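Dihydroneopterin triphosphate diphosphatase (Escherichia coli, PDB 2O5W) probably hydrolyses dihydroneopterin triphosphate to the monophosphate and pyrophosphate in folate biosynthesis, using magnesium, and likewise nucleoside triphosphates, with a preference for dATP. Local coordinates at residues A[37-42]-A[55-60]. Residues are numbered along the deposited sequence; the frame is centred on the assembly and turned at random.
Sequences QSVTGS and REVKEE. With NA (sodium ion), chain H; PPV (pyrophosphate), chain I.
R55 reaches from the Nudix helix to the end of strand 36-42, where its NH2 donates to S42 O (2.9 Å) with the acceptor close to the guanidinium plane. The same NH2 forms a salt bridge with E47, while NH1 pairs with OE2 of E56, so a single multi-donor guanidinium ties strand to helix and braces the glutamate. E56 follows, its chain bent at chi2 (-58°) to bring the carboxylate beside the backbone of T40 and G41; its CD lies 3.6 Å from G41 CA, on the side where any other residue would carry a CB, hence the glycine. E56 also touches a bound samarium ion, and an alanine here would probably deprive that ion of this carboxylate and leave R55 NH1 without its closer acidic partner. V57 adds a branched apolar surface, with CG2 4.3 Å from CG1 of V39, a valine that fills the space between strand and helix. One turn beyond E56, E60 runs extended past V39 to put OE2 2.5 Å from the sodium ion. T40 O binds the same ion at 2.6 Å and pyrophosphate OPP is a third ligand at 2.2 Å, while T40 OG1 donates to O22. E56 and E60 probably bind the magnesium cofactor, whose place sodium and samarium appear to take here; carboxylates, a carbonyl and product phosphates thus converge on cations, consistent with the Nudix helix holding metal against the diphosphate.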
loop_
_atom_site.group_PDB
_atom_site.type_symbol
_atom_site.label_atom_id
_atom_site.label_comp_id
_atom_site.label_asym_id
_atom_site.label_seq_id
_atom_site.Cartn_x
_atom_site.Cartn_y
_atom_site.Cartn_z
ATOM N N GLN A 37 -7.168 -0.022 2.123
ATOM C CA GLN A 37 -5.852 0.564 1.862
ATOM C C GLN A 37 -5.318 0.228 0.477
ATOM O O GLN A 37 -5.840 -0.647 -0.217
ATOM C CB GLN A 37 -4.835 0.047 2.886
ATOM C CG GLN A 37 -4.594 -1.474 2.811
ATOM C CD GLN A 37 -3.321 -1.967 3.519
ATOM O OE1 GLN A 37 -2.896 -3.107 3.305
ATOM N NE2 GLN A 37 -2.719 -1.121 4.358
ATOM N N SER A 38 -4.249 0.917 0.097
ATOM C CA SER A 38 -3.461 0.564 -1.067
ATOM C C SER A 38 -2.464 -0.515 -0.624
ATOM O O SER A 38 -2.542 -0.999 0.511
ATOM C CB SER A 38 -2.712 1.792 -1.576
ATOM O OG SER A 38 -3.547 2.929 -1.662
ATOM N N VAL A 39 -1.523 -0.871 -1.500
ATOM C CA VAL A 39 -0.509 -1.882 -1.193
ATOM C C VAL A 39 0.546 -1.346 -0.229
ATOM O O VAL A 39 1.220 -0.354 -0.522
ATOM C CB VAL A 39 0.181 -2.409 -2.488
ATOM C CG1 VAL A 39 1.499 -3.124 -2.177
ATOM C CG2 VAL A 39 -0.764 -3.322 -3.280
ATOM N N THR A 40 0.681 -2.009 0.919
ATOM C CA THR A 40 1.741 -1.711 1.887
ATOM C C THR A 40 2.561 -2.950 2.222
ATOM O O THR A 40 2.140 -4.073 1.974
ATOM C CB THR A 40 1.186 -1.150 3.219
ATOM O OG1 THR A 40 0.360 -2.131 3.841
ATOM C CG2 THR A 40 0.375 0.101 2.997
ATOM N N GLY A 41 3.726 -2.739 2.815
ATOM C CA GLY A 41 4.572 -3.834 3.262
ATOM C C GLY A 41 5.879 -3.317 3.820
ATOM O O GLY A 41 6.351 -2.255 3.434
ATOM N N SER A 42 6.460 -4.069 4.744
ATOM C CA SER A 42 7.776 -3.750 5.257
ATOM C C SER A 42 8.839 -3.872 4.174
ATOM O O SER A 42 8.715 -4.651 3.213
ATOM C CB SER A 42 8.133 -4.660 6.422
ATOM O OG SER A 42 7.098 -4.648 7.387
ATOM N N ARG A 55 8.187 -6.007 -5.053
ATOM C CA ARG A 55 7.896 -7.299 -4.420
ATOM C C ARG A 55 6.505 -7.329 -3.781
ATOM O O ARG A 55 5.799 -8.329 -3.886
ATOM C CB ARG A 55 8.974 -7.680 -3.395
ATOM C CG ARG A 55 8.689 -8.984 -2.632
ATOM C CD ARG A 55 9.609 -9.162 -1.427
ATOM N NE ARG A 55 9.754 -7.918 -0.665
ATOM C CZ ARG A 55 8.897 -7.483 0.257
ATOM N NH1 ARG A 55 7.817 -8.185 0.566
ATOM N NH2 ARG A 55 9.127 -6.334 0.871
ATOM N N GLU A 56 6.117 -6.236 -3.127
ATOM C CA GLU A 56 4.790 -6.118 -2.517
ATOM C C GLU A 56 3.618 -6.126 -3.509
ATOM O O GLU A 56 2.563 -6.699 -3.222
ATOM C CB GLU A 56 4.719 -4.867 -1.635
ATOM C CG GLU A 56 5.241 -5.083 -0.234
ATOM C CD GLU A 56 4.499 -6.188 0.481
ATOM O OE1 GLU A 56 3.258 -6.274 0.342
ATOM O OE2 GLU A 56 5.153 -6.983 1.183
ATOM N N VAL A 57 3.802 -5.477 -4.655
ATOM C CA VAL A 57 2.789 -5.423 -5.705
ATOM C C VAL A 57 2.580 -6.811 -6.341
ATOM O O VAL A 57 1.447 -7.197 -6.642
ATOM C CB VAL A 57 3.132 -4.321 -6.767
ATOM C CG1 VAL A 57 2.535 -4.629 -8.132
ATOM C CG2 VAL A 57 2.677 -2.949 -6.284
ATOM N N LYS A 58 3.672 -7.558 -6.520
ATOM C CA LYS A 58 3.608 -8.917 -7.055
ATOM C C LYS A 58 2.891 -9.875 -6.095
ATOM O O LYS A 58 2.021 -10.644 -6.517
ATOM C CB LYS A 58 5.012 -9.435 -7.403
ATOM C CG LYS A 58 5.052 -10.898 -7.835
ATOM C CD LYS A 58 6.357 -11.267 -8.534
ATOM C CE LYS A 58 6.198 -12.558 -9.343
ATOM N NZ LYS A 58 7.156 -12.594 -10.485
ATOM N N GLU A 59 3.249 -9.817 -4.814
ATOM C CA GLU A 59 2.638 -10.679 -3.800
ATOM C C GLU A 59 1.181 -10.337 -3.546
ATOM O O GLU A 59 0.322 -11.202 -3.624
ATOM C CB GLU A 59 3.380 -10.577 -2.472
ATOM C CG GLU A 59 4.759 -11.209 -2.432
ATOM C CD GLU A 59 5.460 -10.933 -1.118
ATOM O OE1 GLU A 59 4.791 -10.433 -0.184
ATOM O OE2 GLU A 59 6.675 -11.210 -1.023
ATOM N N GLU A 60 0.907 -9.076 -3.231
ATOM C CA GLU A 60 -0.410 -8.673 -2.750
ATOM C C GLU A 60 -1.492 -8.666 -3.822
ATOM O O GLU A 60 -2.641 -9.006 -3.539
ATOM C CB GLU A 60 -0.346 -7.302 -2.081
ATOM C CG GLU A 60 0.111 -7.325 -0.636
ATOM C CD GLU A 60 -0.224 -6.034 0.101
ATOM O OE1 GLU A 60 -0.635 -5.057 -0.555
ATOM O OE2 GLU A 60 -0.080 -5.991 1.341
HETATM NA NA NA H . 1.649 -6.415 3.062
HETATM O O11 PPV I . 2.113 -8.304 5.447
HETATM P P1 PPV I . 3.067 -7.098 5.596
HETATM O O21 PPV I . 3.429 -6.936 7.057
HETATM O O31 PPV I . 4.344 -7.348 4.795
HETATM O OPP PPV I . 2.343 -5.744 5.083
HETATM P P2 PPV I . 1.201 -5.030 5.978
HETATM O O12 PPV I . 0.512 -6.083 6.817
HETATM O O22 PPV I . 0.145 -4.382 5.066
HETATM O O32 PPV I . 1.825 -3.970 6.856
#